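Long-range contact in nuclease (Salmonella phage SETP3, PDB 4QBN), which probably cuts nucleic acids as a magnesium-dependent nuclease of the virus-type replication-repair (VRR-NUC) family: residues I45-E54 against A74-Q84. Sequence-based numbering, arbitrary orientation.
Sequences IWFVEVKKDE and ANVFVVGSFKQ. With SO4 (sulfate ion), chain D.
Ile45 O takes a hydrogen bond from the side-chain amide of Asn75, with ND2 3.2 Å away, and a water donates to the same oxygen while accepting from Asn75 N. From here strands 44-50 and 75-79 run parallel as the two strands of a beta-alpha-beta unit, with helix 60-71 making the crossover, inside the mixed sheet of this VRR-NUC domain. Trp46 lays its indole beneath the edge of Phe77 in a T-shaped pair: Phe77 CE2 comes to 3.7 Å from Trp46 CD2, the planes 70° apart. Both side chains rise from the face covered by Leu88 of helix 82-92; with CG anti to the carbonyl carbon (chi1 -60°), the Phe77 ring leans over toward Trp46. Phe47 N bonds to Asn75 O, and Phe47 O receives Phe77 N at 2.9 Å; the Phe47 ring, on the other face, meets Phe69 of helix 60-71 edge-to-face. Val48 CG1 lies 4.0 Å from Val79 CG2, and that same Val79 methyl also reaches Val50 CG2. Glu49 continues the ladder from N to Phe77 O and from O to Val79 N, while its carboxylate turns off to Asp35 N. Lys51 N closes the run on Val79 O at 2.8 Å, and Lys51 CG rests on Val78 CG1. Beyond the strands, the extended chain of Glu54 carries its carboxylate over the Gln84 amide, the planes 14° apart. Ser81 N-caps helix 82-92, whose first turn holds a sulfate, probably from the crystallisation liquor, through Phe82 N and Lys83 N. Ser81 OG accepts from Gln84 N and donates to the anti lone pair of Glu54 OE2, 2.8 Å from Ser81 OG.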
loop_
_atom_site.group_PDB
_atom_site.type_symbol
_atom_site.label_atom_id
_atom_site.label_comp_id
_atom_site.label_asym_id
_atom_site.label_seq_id
_atom_site.Cartn_x
_atom_site.Cartn_y
_atom_site.Cartn_z
ATOM N N ILE A 45 6.321 -1.021 6.438
ATOM C CA ILE A 45 5.583 -0.443 5.309
ATOM C C ILE A 45 5.284 1.019 5.666
ATOM O O ILE A 45 4.683 1.247 6.717
ATOM C CB ILE A 45 4.229 -1.135 5.158
ATOM C CG1 ILE A 45 4.358 -2.665 5.054
ATOM C CG2 ILE A 45 3.477 -0.595 3.923
ATOM C CD1 ILE A 45 5.123 -3.092 3.840
ATOM N N TRP A 46 5.663 1.961 4.822
ATOM C CA TRP A 46 5.379 3.398 5.111
ATOM C C TRP A 46 4.570 3.928 3.962
ATOM O O TRP A 46 4.825 3.575 2.800
ATOM C CB TRP A 46 6.664 4.227 5.186
ATOM C CG TRP A 46 7.503 4.047 6.464
ATOM C CD1 TRP A 46 7.279 3.176 7.489
ATOM C CD2 TRP A 46 8.699 4.743 6.769
ATOM N NE1 TRP A 46 8.259 3.330 8.488
ATOM C CE2 TRP A 46 9.137 4.301 8.055
ATOM C CE3 TRP A 46 9.425 5.757 6.088
ATOM C CZ2 TRP A 46 10.276 4.833 8.702
ATOM C CZ3 TRP A 46 10.574 6.298 6.750
ATOM C CH2 TRP A 46 10.975 5.824 8.025
ATOM N N PHE A 47 3.648 4.811 4.285
ATOM C CA PHE A 47 2.912 5.524 3.253
ATOM C C PHE A 47 3.350 6.953 3.424
ATOM O O PHE A 47 3.261 7.494 4.513
ATOM C CB PHE A 47 1.409 5.392 3.542
ATOM C CG PHE A 47 0.941 3.960 3.417
ATOM C CD1 PHE A 47 0.584 3.471 2.153
ATOM C CD2 PHE A 47 0.867 3.142 4.518
ATOM C CE1 PHE A 47 0.182 2.147 2.022
ATOM C CE2 PHE A 47 0.466 1.799 4.413
ATOM C CZ PHE A 47 0.109 1.307 3.124
ATOM N N VAL A 48 3.816 7.560 2.359
ATOM C CA VAL A 48 4.405 8.903 2.495
ATOM C C VAL A 48 3.735 9.901 1.555
ATOM O O VAL A 48 3.662 9.678 0.348
ATOM C CB VAL A 48 5.929 8.853 2.204
ATOM C CG1 VAL A 48 6.510 10.296 2.277
ATOM C CG2 VAL A 48 6.583 7.969 3.259
ATOM N N GLU A 49 3.263 11.035 2.105
ATOM C CA GLU A 49 2.627 12.037 1.290
ATOM C C GLU A 49 3.658 13.141 1.099
ATOM O O GLU A 49 4.294 13.501 2.056
ATOM C CB GLU A 49 1.405 12.588 2.035
ATOM C CG GLU A 49 0.724 13.708 1.254
ATOM C CD GLU A 49 -0.210 13.204 0.101
ATOM O OE1 GLU A 49 -0.345 11.968 -0.086
ATOM O OE2 GLU A 49 -0.769 14.050 -0.651
ATOM N N VAL A 50 3.853 13.650 -0.110
ATOM C CA VAL A 50 4.882 14.653 -0.310
ATOM C C VAL A 50 4.279 15.982 -0.718
ATOM O O VAL A 50 3.435 16.019 -1.628
ATOM C CB VAL A 50 5.882 14.193 -1.389
ATOM C CG1 VAL A 50 6.935 15.277 -1.584
ATOM C CG2 VAL A 50 6.487 12.867 -0.997
ATOM N N LYS A 51 4.683 17.070 -0.053
ATOM C CA LYS A 51 4.168 18.400 -0.365
ATOM C C LYS A 51 5.281 19.337 -0.816
ATOM O O LYS A 51 6.467 19.041 -0.676
ATOM C CB LYS A 51 3.491 19.010 0.864
ATOM C CG LYS A 51 2.328 18.146 1.431
ATOM C CD LYS A 51 1.305 17.745 0.340
ATOM C CE LYS A 51 0.439 18.938 0.087
ATOM N NZ LYS A 51 -0.775 18.789 -0.799
ATOM N N LYS A 52 4.895 20.493 -1.332
ATOM C CA LYS A 52 5.853 21.402 -1.953
ATOM C C LYS A 52 6.717 22.183 -0.961
ATOM O O LYS A 52 7.789 22.708 -1.323
ATOM C CB LYS A 52 5.114 22.377 -2.883
ATOM C CG LYS A 52 4.270 23.367 -2.143
ATOM C CD LYS A 52 3.361 24.145 -3.086
ATOM C CE LYS A 52 2.397 25.006 -2.280
ATOM N NZ LYS A 52 3.089 26.124 -1.565
ATOM N N ASP A 53 6.207 22.343 0.253
ATOM C CA ASP A 53 6.935 23.055 1.321
ATOM C C ASP A 53 6.409 22.661 2.691
ATOM O O ASP A 53 5.424 21.900 2.785
ATOM C CB ASP A 53 6.940 24.589 1.133
ATOM C CG ASP A 53 5.565 25.254 1.350
ATOM O OD1 ASP A 53 4.707 24.724 2.089
ATOM O OD2 ASP A 53 5.351 26.353 0.779
ATOM N N GLU A 54 7.076 23.143 3.744
ATOM C CA GLU A 54 6.770 22.671 5.101
ATOM C C GLU A 54 5.493 23.271 5.682
ATOM O O GLU A 54 5.000 22.775 6.692
ATOM C CB GLU A 54 7.932 22.942 6.059
ATOM C CG GLU A 54 9.230 22.213 5.738
ATOM C CD GLU A 54 10.328 22.513 6.771
ATOM O OE1 GLU A 54 10.131 23.470 7.561
ATOM O OE2 GLU A 54 11.398 21.846 6.761
ATOM N N ALA A 74 -1.410 2.000 10.949
ATOM C CA ALA A 74 -0.462 2.066 9.812
ATOM C C ALA A 74 0.459 3.294 9.913
ATOM O O ALA A 74 0.125 4.250 10.618
ATOM C CB ALA A 74 -1.262 2.096 8.448
ATOM N N ASN A 75 1.612 3.274 9.229
ATOM C CA ASN A 75 2.595 4.376 9.288
ATOM C C ASN A 75 2.332 5.322 8.148
ATOM O O ASN A 75 2.484 4.938 7.004
ATOM C CB ASN A 75 4.022 3.802 9.087
ATOM C CG ASN A 75 4.428 2.855 10.208
ATOM O OD1 ASN A 75 4.283 3.228 11.355
ATOM N ND2 ASN A 75 4.906 1.621 9.884
ATOM N N VAL A 76 1.928 6.570 8.432
ATOM C CA VAL A 76 1.651 7.498 7.340
ATOM C C VAL A 76 2.356 8.785 7.701
ATOM O O VAL A 76 2.149 9.319 8.799
ATOM C CB VAL A 76 0.150 7.795 7.258
ATOM C CG1 VAL A 76 -0.084 8.798 6.174
ATOM C CG2 VAL A 76 -0.643 6.475 7.028
ATOM N N PHE A 77 3.161 9.293 6.798
ATOM C CA PHE A 77 4.012 10.465 7.123
ATOM C C PHE A 77 3.848 11.484 6.064
ATOM O O PHE A 77 3.591 11.135 4.948
ATOM C CB PHE A 77 5.483 10.048 7.146
ATOM C CG PHE A 77 5.749 8.993 8.168
ATOM C CD1 PHE A 77 5.622 9.276 9.528
ATOM C CD2 PHE A 77 6.080 7.702 7.773
ATOM C CE1 PHE A 77 5.836 8.294 10.498
ATOM C CE2 PHE A 77 6.331 6.732 8.744
ATOM C CZ PHE A 77 6.203 7.034 10.094
ATOM N N VAL A 78 3.993 12.770 6.419
ATOM C CA VAL A 78 3.901 13.844 5.412
ATOM C C VAL A 78 5.220 14.598 5.417
ATOM O O VAL A 78 5.731 14.927 6.497
ATOM C CB VAL A 78 2.799 14.852 5.783
ATOM C CG1 VAL A 78 2.733 15.942 4.690
ATOM C CG2 VAL A 78 1.437 14.109 5.934
ATOM N N VAL A 79 5.818 14.807 4.245
ATOM C CA VAL A 79 7.095 15.525 4.209
ATOM C C VAL A 79 7.020 16.601 3.162
ATOM O O VAL A 79 6.345 16.462 2.171
ATOM C CB VAL A 79 8.288 14.593 3.918
ATOM C CG1 VAL A 79 8.479 13.556 5.080
ATOM C CG2 VAL A 79 8.117 13.920 2.579
ATOM N N GLY A 80 7.691 17.701 3.393
ATOM C CA GLY A 80 7.573 18.777 2.429
ATOM C C GLY A 80 8.861 19.488 2.182
ATOM O O GLY A 80 8.886 20.608 1.663
ATOM N N SER A 81 9.961 18.877 2.578
ATOM C CA SER A 81 11.254 19.507 2.329
ATOM C C SER A 81 12.276 18.418 2.458
ATOM O O SER A 81 11.999 17.379 3.030
ATOM C CB SER A 81 11.561 20.599 3.376
ATOM O OG SER A 81 11.672 19.977 4.673
ATOM N N PHE A 82 13.486 18.666 1.963
ATOM C CA PHE A 82 14.556 17.665 2.110
ATOM C C PHE A 82 14.862 17.399 3.584
ATOM O O PHE A 82 15.186 16.270 3.986
ATOM C CB PHE A 82 15.846 18.148 1.457
ATOM C CG PHE A 82 15.860 18.003 -0.052
ATOM C CD1 PHE A 82 14.793 18.450 -0.819
ATOM C CD2 PHE A 82 16.949 17.437 -0.700
ATOM C CE1 PHE A 82 14.806 18.348 -2.230
ATOM C CE2 PHE A 82 16.961 17.322 -2.107
ATOM C CZ PHE A 82 15.880 17.777 -2.859
ATOM N N LYS A 83 14.825 18.456 4.393
ATOM C CA LYS A 83 15.132 18.287 5.807
ATOM C C LYS A 83 14.110 17.355 6.466
ATOM O O LYS A 83 14.467 16.508 7.320
ATOM C CB LYS A 83 15.171 19.665 6.485
ATOM C CG LYS A 83 15.738 19.669 7.886
ATOM C CD LYS A 83 16.220 21.067 8.215
ATOM C CE LYS A 83 16.922 21.125 9.585
ATOM N NZ LYS A 83 15.967 21.045 10.758
ATOM N N GLN A 84 12.843 17.477 6.085
ATOM C CA GLN A 84 11.835 16.614 6.671
ATOM C C GLN A 84 12.030 15.178 6.275
ATOM O O GLN A 84 11.690 14.283 7.030
ATOM C CB GLN A 84 10.406 17.077 6.342
ATOM C CG GLN A 84 10.059 18.335 7.189
ATOM C CD GLN A 84 8.659 18.849 6.958
ATOM O OE1 GLN A 84 8.053 18.573 5.942
ATOM N NE2 GLN A 84 8.160 19.660 7.888
HETATM S S SO4 D . 14.928 22.194 2.468
HETATM O O1 SO4 D . 14.286 23.431 2.934
HETATM O O2 SO4 D . 14.133 21.657 1.311
HETATM O O3 SO4 D . 16.331 22.398 2.101
HETATM O O4 SO4 D . 15.019 21.278 3.598
HETATM O O HOH W 1 2.079 0.869 7.676
#